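Local coordinates for protein trans-isoprenyl diphosphate synthase (Caulobacter crescentus, PDB 3OYR) that probably makes all-trans-octaprenyl diphosphate, the precursor of quinone side chains, by adding isopentenyl diphosphate units to farnesyl diphosphate in a metal-dependent reaction, at residues 26-31 and 327-331; 170-176 and 254-258; 200-204 and 214-218; 317-321 and 333-338. One frame throughout, in Å; residues are numbered along the deposited sequence.

Interaction 1: 26-31 and 327-331; sequences RLVRLA and NDWRE
The N-terminal helix 25-45 meets the first turn of the C-terminal helix 328-342, so the two ends of a predominantly helical isoprenoid synthase fold are brought together through Leu30 and Trp329. The indole carries the contact. Leu30 CB sits over one face of it, 3.8 Å from the centroid of the six-membered ring and 18° off the normal, a CH-pi contact, while Leu27 CD1 approaches the edge at 4.1 Å from Trp329 CZ3. With CG anti to its carbonyl carbon (chi1 -78°), Trp329 starts away from the partner helix and reaches it with the far corner of the ring, where CH2 lies 3.4 Å from Leu30 O. The branch CD1 of Leu30 rests 3.5 Å from Asp328 O. In the conformer described here, Arg26 runs out beside the same turn and lays a guanidinium face against Glu331 CG, 3.8 Å from Arg26 NE; its salt bridge goes to Glu335. Asp328 OD2 then stays beyond bonding distance, 4.3 Å from Arg26 NH2. Asn327 caps the turn, its OD1 taking a nearly straight bond from Arg330 N. Were Trp329 cut back to an alanine, Leu30 CB and Leu27 CD1 would probably lose their aromatic partner and a gap would open between the helices. The contact is thus chiefly apolar, made by indole face and edge, with the Arg26 charge paired one turn further along helix 328-342.

Interaction 2: 170-176 and 254-258; sequences QLMRSHD and EGKAT
The imidazole of His175 turns its edge to the loop 254-258, with Glu254 O in the ring plane, 3.5 Å from ND1, while Gly255 O and Lys256 CD approach obliquely. The amide of Gln170 is the second flat group; the side chains of Gln170 and Lys256 cross at about a right angle, bringing Lys256 CD to 3.6 Å from Gln170 CD. The extended chain of Gln170, CG anti to the backbone N (chi1 180°), delivers the amide to the lysine. Gln170 NE2 and Lys256 NZ, 3.2 Å apart, are both donors and do not bond; a water accepts from each, 2.7 Å from Gln170 NE2. Lys256 NZ also forms a weak bond, part of a salt bridge, to Glu254 OE2, and a salt bridge to Asp109, which holds calcium with Asp105 in the aspartate-rich DDxxD motif. Lys256 touches bound dimethylallyl diphosphate as well, placing the contact at the wall of the metal-diphosphate site. Replacing Gln170 by a leucine would probably leave the water without one donor and Lys191, which bonds to OE1, without that acceptor. Between the backbones, Ala257 N donates to Ser174 O, 2.9 Å. Gly255, at positive phi, closes helix 250-254 in a Schellman motif. The end of helix 150-173 thereby joins the loop leading into helix 259-267, with helix 181-206 packed against Gln170 and Ser174 and the second subunit touching Leu171 and Met172.

Interaction 3: 200-204 and 214-218; sequences SEAGA and SEALR
Glu201 and Arg218 both set CG anti to the backbone N (chi1 -168° in Glu201), and their extended chains run outward from facing helices until the charged ends meet. Arg218 NH1 donates to Glu201 OE1 over 2.9 Å in a salt bridge that is bent at the hydrogen: the acceptor is met nearly along its C-O axis but lies 30° out of the guanidinium plane. Before that the aliphatic parts touch, Glu201 CB against Arg218 CB at 3.8 Å. NH2 of the same guanidinium forms another salt bridge to Glu194, so two carboxylates of helix 181-206 hold the arginine. The other oxygen, Glu201 OE2, faces Glu215 OE2 at 3.9 Å; a water bridges these two oxygens and Ser214 OG, which also bonds with Val211 O, and probably eases the like-charge approach. The segments belong to a helical hairpin, helix 181-206 followed by helix 211-238, with local axes 7.9 Å apart and nearly antiparallel at 156°. Small residues line the interface, consistent with this closeness: Ala204 CB lies 3.7 Å from Ser214 CA and also meets Leu217 CD1, while Ser200 CB rests 3.3 Å from Leu217 O. The hydroxyl of Ser200 turns back to its own helix and bonds to Phe196 O. On the apolar side helix 68-79 closes in, Met72 and Ala76 touching Ser200 and Ala76 touching Leu217, whereas Glu201 packs on Ile155 of helix 150-173.

Interaction 4: 317-321 and 333-338; sequences AKAAL and LEELAD
Lys318 and Ala337 mark the close-packed part of this contact: Lys318 CG lies 3.7 Å from Ala337 CB, and Ala317 CB faces the same methyl at 4.3 Å. Next to them Leu321 sends CD1 to 3.7 Å from Leu333 CB, the two leucine side chains crossing at about a right angle. These buried alanines and leucines form an apolar strip along the inner side of two consecutive helices. The outer side is polar and more open. There Lys318 runs across Glu334, its CE 4.0 Å from Glu334 CB, and a bend at chi3 (97°) carries the ammonium to Asp338 instead of to the carboxylate of Glu334. Both oxygens of Asp338 hold it. The stronger bond is from NZ to OD2, 2.8 Å, which reaches the syn side of the oxygen and lies 21° out of the carboxylate plane; the one to OD1 is weak. The lysine chain thus spans both regimes, its first carbons packed on Ala337 and its charge in a salt bridge on the more open side. Glu334 extends past CG to a water that donates to Glu334 OE2 at 2.7 Å and to Lys318 O, bridging the end of one helix to the side chain of the next; the same oxygen has a long, weak ion pair with Arg330. The pair, helix 302-320 and helix 328-342, rests on helix 211-238, whose Tyr220 touches Ala317, Leu321 and Leu336 and bonds to Leu333 O, while helix 68-79 packs against Leu333 and Leu336.

Overall arrangement
Three of the contacts cluster on one side of the molecule. Interactions 1 and 4, with centres about 12 Å apart, share helix 328-342 and touch through Leu27 and Leu336 and through the Arg26-Glu335 salt bridge; interactions 3 and 4, about 13 Å apart by centres, meet where Leu217 packs on Leu321. Interaction 2 lies about 37 Å from interaction 1 between centres, across the middle of the chain and beside the calcium and diphosphate site. In sequence, interaction 3 is nested inside interaction 2, itself within the loop closed by interaction 1; interaction 4 follows both in series and crosses interaction 1. The pairing of the first and last helices thus lies far from the metal and diphosphate site.

Interaction 1: 26-31 and 327-331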
# COMPACT_ATOMS: atom_id res chain seq x y z
N ARG B 26 -16.27 -7.70 26.75
CA ARG B 26 -15.57 -6.93 27.78
C ARG B 26 -14.58 -5.94 27.15
O ARG B 26 -14.50 -4.77 27.57
CB ARG B 26 -14.86 -7.87 28.77
CG ARG B 26 -14.13 -7.18 29.92
CD ARG B 26 -13.49 -8.22 30.82
NE ARG B 26 -14.37 -9.38 31.00
CZ ARG B 26 -15.19 -9.54 32.03
NH1 ARG B 26 -15.96 -10.62 32.10
NH2 ARG B 26 -15.25 -8.63 32.98
N LEU B 27 -13.83 -6.41 26.16
CA LEU B 27 -12.90 -5.56 25.40
C LEU B 27 -13.63 -4.34 24.80
O LEU B 27 -13.22 -3.21 25.00
CB LEU B 27 -12.17 -6.36 24.31
CG LEU B 27 -11.07 -5.63 23.53
CD1 LEU B 27 -10.12 -4.83 24.43
CD2 LEU B 27 -10.28 -6.62 22.73
N VAL B 28 -14.72 -4.60 24.08
CA VAL B 28 -15.48 -3.58 23.38
C VAL B 28 -16.02 -2.52 24.34
O VAL B 28 -15.90 -1.30 24.10
CB VAL B 28 -16.61 -4.25 22.59
CG1 VAL B 28 -17.66 -3.24 22.10
CG2 VAL B 28 -16.01 -5.03 21.45
N ARG B 29 -16.54 -2.99 25.47
CA ARG B 29 -17.07 -2.13 26.51
C ARG B 29 -15.99 -1.29 27.19
O ARG B 29 -16.16 -0.08 27.37
CB ARG B 29 -17.78 -3.00 27.54
CG ARG B 29 -18.69 -2.29 28.48
CD ARG B 29 -19.55 -3.32 29.18
NE ARG B 29 -18.78 -4.17 30.09
CZ ARG B 29 -18.68 -5.50 29.99
NH1 ARG B 29 -19.31 -6.20 29.04
NH2 ARG B 29 -17.95 -6.15 30.88
N LEU B 30 -14.87 -1.91 27.56
CA LEU B 30 -13.75 -1.16 28.14
C LEU B 30 -13.17 -0.12 27.17
O LEU B 30 -12.72 0.95 27.60
CB LEU B 30 -12.64 -2.11 28.59
CG LEU B 30 -12.91 -2.93 29.85
CD1 LEU B 30 -11.89 -4.06 29.89
CD2 LEU B 30 -12.83 -2.05 31.12
N ALA B 31 -13.22 -0.42 25.87
CA ALA B 31 -12.58 0.41 24.85
C ALA B 31 -13.52 1.44 24.19
O ALA B 31 -13.07 2.27 23.39
CB ALA B 31 -11.92 -0.46 23.81
N ASN B 327 -6.08 -7.32 35.95
CA ASN B 327 -7.17 -6.34 35.93
C ASN B 327 -8.18 -6.63 34.82
O ASN B 327 -8.12 -7.69 34.19
CB ASN B 327 -6.60 -4.92 35.83
CG ASN B 327 -5.74 -4.69 34.59
OD1 ASN B 327 -5.93 -5.31 33.53
ND2 ASN B 327 -4.80 -3.79 34.71
N ASP B 328 -9.09 -5.70 34.57
CA ASP B 328 -10.15 -5.89 33.56
C ASP B 328 -9.62 -5.92 32.12
O ASP B 328 -10.11 -6.69 31.30
CB ASP B 328 -11.24 -4.82 33.69
CG ASP B 328 -12.13 -5.03 34.90
OD1 ASP B 328 -12.51 -4.03 35.55
OD2 ASP B 328 -12.46 -6.20 35.20
N TRP B 329 -8.64 -5.07 31.84
CA TRP B 329 -8.00 -5.01 30.53
C TRP B 329 -7.33 -6.34 30.24
O TRP B 329 -7.52 -6.93 29.16
CB TRP B 329 -6.96 -3.90 30.49
CG TRP B 329 -7.55 -2.55 30.32
CD1 TRP B 329 -7.57 -1.55 31.24
CD2 TRP B 329 -8.25 -2.06 29.17
NE1 TRP B 329 -8.22 -0.45 30.73
CE2 TRP B 329 -8.66 -0.74 29.46
CE3 TRP B 329 -8.57 -2.61 27.91
CZ2 TRP B 329 -9.36 0.05 28.54
CZ3 TRP B 329 -9.26 -1.82 27.00
CH2 TRP B 329 -9.64 -0.50 27.32
N ARG B 330 -6.58 -6.85 31.22
CA ARG B 330 -5.94 -8.17 31.05
C ARG B 330 -6.94 -9.31 30.83
O ARG B 330 -6.77 -10.12 29.90
CB ARG B 330 -4.95 -8.52 32.17
CG ARG B 330 -3.85 -9.44 31.63
CD ARG B 330 -2.97 -10.03 32.70
NE ARG B 330 -3.64 -11.15 33.35
CZ ARG B 330 -3.16 -11.79 34.41
NH1 ARG B 330 -2.01 -11.42 34.96
NH2 ARG B 330 -3.85 -12.81 34.91
N GLU B 331 -8.00 -9.35 31.64
CA GLU B 331 -9.08 -10.33 31.45
C GLU B 331 -9.78 -10.23 30.09
O GLU B 331 -10.14 -11.26 29.48
CB GLU B 331 -10.11 -10.18 32.57
CG GLU B 331 -11.34 -11.10 32.45
CD GLU B 331 -11.38 -12.22 33.47
OE1 GLU B 331 -12.19 -13.16 33.27
OE2 GLU B 331 -10.63 -12.18 34.47

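Interaction 2: 170-176 and 254-258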
# COMPACT_ATOMS: atom_id res chain seq x y z
N GLN B 170 2.69 -16.80 -0.05
CA GLN B 170 1.47 -17.54 -0.29
C GLN B 170 1.17 -17.68 -1.79
O GLN B 170 0.88 -18.78 -2.26
CB GLN B 170 0.31 -16.87 0.42
CG GLN B 170 -0.99 -17.57 0.22
CD GLN B 170 -2.11 -16.87 0.92
OE1 GLN B 170 -2.52 -17.28 1.99
NE2 GLN B 170 -2.60 -15.78 0.32
N LEU B 171 1.26 -16.58 -2.54
CA LEU B 171 1.07 -16.62 -4.00
C LEU B 171 1.98 -17.64 -4.68
O LEU B 171 1.53 -18.40 -5.54
CB LEU B 171 1.25 -15.22 -4.62
CG LEU B 171 0.91 -15.05 -6.12
CD1 LEU B 171 -0.57 -15.32 -6.41
CD2 LEU B 171 1.30 -13.67 -6.61
N MET B 172 3.25 -17.66 -4.28
CA MET B 172 4.25 -18.57 -4.84
C MET B 172 4.14 -20.02 -4.35
O MET B 172 4.40 -20.94 -5.11
CB MET B 172 5.68 -18.06 -4.58
CG MET B 172 6.04 -16.71 -5.22
SD MET B 172 5.50 -16.40 -6.93
CE MET B 172 6.39 -17.68 -7.82
N ARG B 173 3.77 -20.22 -3.09
CA ARG B 173 3.95 -21.53 -2.50
C ARG B 173 2.69 -22.22 -2.01
O ARG B 173 2.71 -23.44 -1.81
CB ARG B 173 5.00 -21.49 -1.38
CG ARG B 173 6.42 -21.35 -1.91
CD ARG B 173 7.39 -22.05 -1.00
NE ARG B 173 8.29 -22.91 -1.75
CZ ARG B 173 9.24 -23.68 -1.20
NH1 ARG B 173 9.42 -23.70 0.11
NH2 ARG B 173 10.00 -24.44 -1.98
N SER B 174 1.60 -21.48 -1.85
CA SER B 174 0.38 -22.10 -1.31
C SER B 174 -0.44 -22.83 -2.36
O SER B 174 -1.43 -23.46 -2.03
CB SER B 174 -0.50 -21.08 -0.58
OG SER B 174 -0.07 -20.87 0.75
N HIS B 175 -0.01 -22.76 -3.62
CA HIS B 175 -0.82 -23.29 -4.72
C HIS B 175 -0.34 -24.64 -5.26
O HIS B 175 -0.54 -24.95 -6.43
CB HIS B 175 -0.95 -22.23 -5.81
CG HIS B 175 -1.70 -21.02 -5.36
ND1 HIS B 175 -3.05 -20.86 -5.57
CD2 HIS B 175 -1.29 -19.93 -4.66
CE1 HIS B 175 -3.44 -19.71 -5.04
NE2 HIS B 175 -2.40 -19.13 -4.48
N ASP B 176 0.28 -25.43 -4.38
CA ASP B 176 0.60 -26.84 -4.64
C ASP B 176 0.44 -27.66 -3.36
O ASP B 176 0.67 -27.15 -2.26
CB ASP B 176 1.98 -27.02 -5.31
CG ASP B 176 3.16 -26.91 -4.34
OD1 ASP B 176 3.53 -27.92 -3.69
OD2 ASP B 176 3.76 -25.81 -4.26
N GLU B 254 -9.88 -21.28 -4.90
CA GLU B 254 -8.64 -20.63 -5.38
C GLU B 254 -7.51 -21.64 -5.61
O GLU B 254 -6.49 -21.31 -6.21
CB GLU B 254 -8.14 -19.56 -4.39
CG GLU B 254 -8.87 -18.23 -4.42
CD GLU B 254 -8.97 -17.55 -3.04
OE1 GLU B 254 -10.02 -16.93 -2.76
OE2 GLU B 254 -8.01 -17.62 -2.23
N GLY B 255 -7.68 -22.85 -5.10
CA GLY B 255 -6.63 -23.87 -5.15
C GLY B 255 -5.55 -23.58 -4.13
O GLY B 255 -4.38 -23.93 -4.31
N LYS B 256 -5.97 -22.93 -3.04
CA LYS B 256 -5.07 -22.50 -1.99
C LYS B 256 -5.03 -23.52 -0.85
O LYS B 256 -6.03 -23.75 -0.16
CB LYS B 256 -5.50 -21.11 -1.48
CG LYS B 256 -4.53 -20.46 -0.51
CD LYS B 256 -4.46 -18.96 -0.76
CE LYS B 256 -5.53 -18.19 -0.03
NZ LYS B 256 -5.51 -16.77 -0.44
N ALA B 257 -3.86 -24.11 -0.66
CA ALA B 257 -3.63 -25.07 0.40
C ALA B 257 -3.45 -24.35 1.72
O ALA B 257 -2.64 -23.42 1.87
CB ALA B 257 -2.42 -25.94 0.11
N THR B 258 -4.26 -24.76 2.69
CA THR B 258 -4.13 -24.30 4.05
C THR B 258 -4.06 -25.55 4.89
O THR B 258 -4.34 -26.66 4.39
CB THR B 258 -5.34 -23.46 4.45
OG1 THR B 258 -6.51 -24.26 4.35
CG2 THR B 258 -5.51 -22.25 3.53
O HOH W 1 -4.62 -14.37 1.36

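Interaction 3: 200-204 and 214-218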
# COMPACT_ATOMS: atom_id res chain seq x y z
N SER B 200 -0.63 -4.46 18.94
CA SER B 200 -0.38 -4.45 20.38
C SER B 200 0.92 -3.78 20.72
O SER B 200 0.96 -3.00 21.66
CB SER B 200 -0.39 -5.84 21.03
OG SER B 200 -0.55 -6.83 20.05
N GLU B 201 1.98 -4.10 19.99
CA GLU B 201 3.27 -3.52 20.31
C GLU B 201 3.25 -2.00 20.09
O GLU B 201 3.78 -1.26 20.93
CB GLU B 201 4.43 -4.20 19.54
CG GLU B 201 5.81 -3.79 20.10
CD GLU B 201 6.97 -4.20 19.22
OE1 GLU B 201 6.75 -4.74 18.11
OE2 GLU B 201 8.12 -4.00 19.65
N ALA B 202 2.64 -1.52 19.01
CA ALA B 202 2.55 -0.07 18.80
C ALA B 202 1.74 0.61 19.92
O ALA B 202 2.12 1.68 20.41
CB ALA B 202 1.99 0.28 17.41
N GLY B 203 0.64 -0.03 20.34
CA GLY B 203 -0.16 0.44 21.48
C GLY B 203 0.70 0.61 22.71
O GLY B 203 0.68 1.66 23.35
N ALA B 204 1.50 -0.41 23.01
CA ALA B 204 2.39 -0.41 24.17
C ALA B 204 3.47 0.67 24.12
O ALA B 204 3.71 1.34 25.13
CB ALA B 204 3.02 -1.78 24.36
N SER B 214 6.34 -3.95 26.24
CA SER B 214 6.01 -3.93 24.80
C SER B 214 6.29 -5.27 24.14
O SER B 214 5.53 -5.71 23.28
CB SER B 214 6.68 -2.76 24.07
OG SER B 214 8.08 -2.69 24.32
N GLU B 215 7.35 -5.94 24.60
CA GLU B 215 7.71 -7.27 24.11
C GLU B 215 6.65 -8.28 24.52
O GLU B 215 6.25 -9.11 23.71
CB GLU B 215 9.11 -7.71 24.56
CG GLU B 215 10.31 -7.11 23.77
CD GLU B 215 10.22 -7.27 22.23
OE1 GLU B 215 9.78 -8.31 21.71
OE2 GLU B 215 10.64 -6.32 21.53
N ALA B 216 6.17 -8.17 25.76
CA ALA B 216 5.10 -9.05 26.26
C ALA B 216 3.81 -8.90 25.45
O ALA B 216 3.17 -9.89 25.07
CB ALA B 216 4.83 -8.79 27.72
N LEU B 217 3.45 -7.66 25.16
CA LEU B 217 2.25 -7.35 24.43
C LEU B 217 2.35 -7.74 22.97
O LEU B 217 1.39 -8.28 22.39
CB LEU B 217 1.88 -5.87 24.61
CG LEU B 217 1.02 -5.73 25.86
CD1 LEU B 217 1.05 -4.29 26.41
CD2 LEU B 217 -0.43 -6.21 25.58
N ARG B 218 3.52 -7.50 22.38
CA ARG B 218 3.86 -8.03 21.08
C ARG B 218 3.67 -9.54 21.00
O ARG B 218 3.02 -10.05 20.08
CB ARG B 218 5.29 -7.68 20.69
CG ARG B 218 5.62 -8.21 19.33
CD ARG B 218 7.03 -7.93 18.84
NE ARG B 218 7.15 -8.57 17.54
CZ ARG B 218 6.61 -8.11 16.40
NH1 ARG B 218 5.93 -6.96 16.35
NH2 ARG B 218 6.78 -8.81 15.31
O HOH W 2 9.00 -3.64 21.94

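Interaction 4: 317-321 and 333-338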
# COMPACT_ATOMS: atom_id res chain seq x y z
N ALA B 317 -0.81 -16.89 23.88
CA ALA B 317 -1.22 -15.46 23.98
C ALA B 317 -1.61 -15.07 25.41
O ALA B 317 -1.15 -14.04 25.91
CB ALA B 317 -2.35 -15.12 22.99
N LYS B 318 -2.40 -15.91 26.07
CA LYS B 318 -2.80 -15.65 27.45
C LYS B 318 -1.59 -15.67 28.40
O LYS B 318 -1.48 -14.81 29.25
CB LYS B 318 -3.86 -16.64 27.91
CG LYS B 318 -5.13 -16.62 27.10
CD LYS B 318 -5.97 -17.85 27.36
CE LYS B 318 -7.04 -17.57 28.39
NZ LYS B 318 -8.02 -18.69 28.47
N ALA B 319 -0.67 -16.61 28.21
CA ALA B 319 0.52 -16.71 29.05
C ALA B 319 1.48 -15.55 28.80
O ALA B 319 2.19 -15.14 29.72
CB ALA B 319 1.23 -18.10 28.86
N ALA B 320 1.49 -15.02 27.58
CA ALA B 320 2.29 -13.81 27.28
C ALA B 320 1.99 -12.58 28.17
O ALA B 320 2.84 -11.71 28.33
CB ALA B 320 2.17 -13.44 25.82
N LEU B 321 0.79 -12.52 28.74
CA LEU B 321 0.39 -11.39 29.61
C LEU B 321 0.67 -11.55 31.11
O LEU B 321 0.35 -10.65 31.90
CB LEU B 321 -1.09 -11.07 29.41
CG LEU B 321 -1.53 -10.73 27.98
CD1 LEU B 321 -3.03 -10.58 27.98
CD2 LEU B 321 -0.87 -9.45 27.49
N LEU B 333 -8.38 -9.19 27.34
CA LEU B 333 -7.43 -9.75 26.35
C LEU B 333 -7.32 -11.27 26.43
O LEU B 333 -7.11 -11.96 25.42
CB LEU B 333 -6.07 -9.10 26.48
CG LEU B 333 -6.02 -7.64 26.01
CD1 LEU B 333 -4.61 -7.15 26.08
CD2 LEU B 333 -6.55 -7.51 24.58
N GLU B 334 -7.54 -11.82 27.61
CA GLU B 334 -7.58 -13.27 27.72
C GLU B 334 -8.85 -13.83 27.12
O GLU B 334 -8.82 -14.86 26.43
CB GLU B 334 -7.37 -13.69 29.17
CG GLU B 334 -5.93 -13.44 29.62
CD GLU B 334 -5.72 -13.68 31.10
OE1 GLU B 334 -6.71 -13.66 31.86
OE2 GLU B 334 -4.56 -13.89 31.50
N GLU B 335 -9.96 -13.11 27.29
CA GLU B 335 -11.21 -13.56 26.72
C GLU B 335 -11.18 -13.45 25.19
O GLU B 335 -11.79 -14.27 24.48
CB GLU B 335 -12.41 -12.79 27.33
CG GLU B 335 -12.68 -13.17 28.79
CD GLU B 335 -13.72 -12.29 29.47
OE1 GLU B 335 -14.00 -11.17 28.98
OE2 GLU B 335 -14.26 -12.70 30.51
N LEU B 336 -10.46 -12.46 24.68
CA LEU B 336 -10.28 -12.31 23.22
C LEU B 336 -9.48 -13.47 22.62
O LEU B 336 -9.80 -13.95 21.51
CB LEU B 336 -9.63 -10.96 22.87
CG LEU B 336 -9.24 -10.69 21.41
CD1 LEU B 336 -10.50 -10.52 20.53
CD2 LEU B 336 -8.35 -9.48 21.29
N ALA B 337 -8.46 -13.93 23.34
CA ALA B 337 -7.66 -15.08 22.93
C ALA B 337 -8.50 -16.34 22.72
O ALA B 337 -8.34 -17.03 21.72
CB ALA B 337 -6.52 -15.32 23.94
N ASP B 338 -9.42 -16.61 23.65
CA ASP B 338 -10.36 -17.72 23.53
C ASP B 338 -11.35 -17.49 22.41
O ASP B 338 -11.74 -18.43 21.68
CB ASP B 338 -11.09 -17.95 24.87
CG ASP B 338 -10.16 -18.54 25.93
OD1 ASP B 338 -9.15 -19.18 25.56
OD2 ASP B 338 -10.43 -18.36 27.13
O HOH W 3 -1.86 -14.04 31.90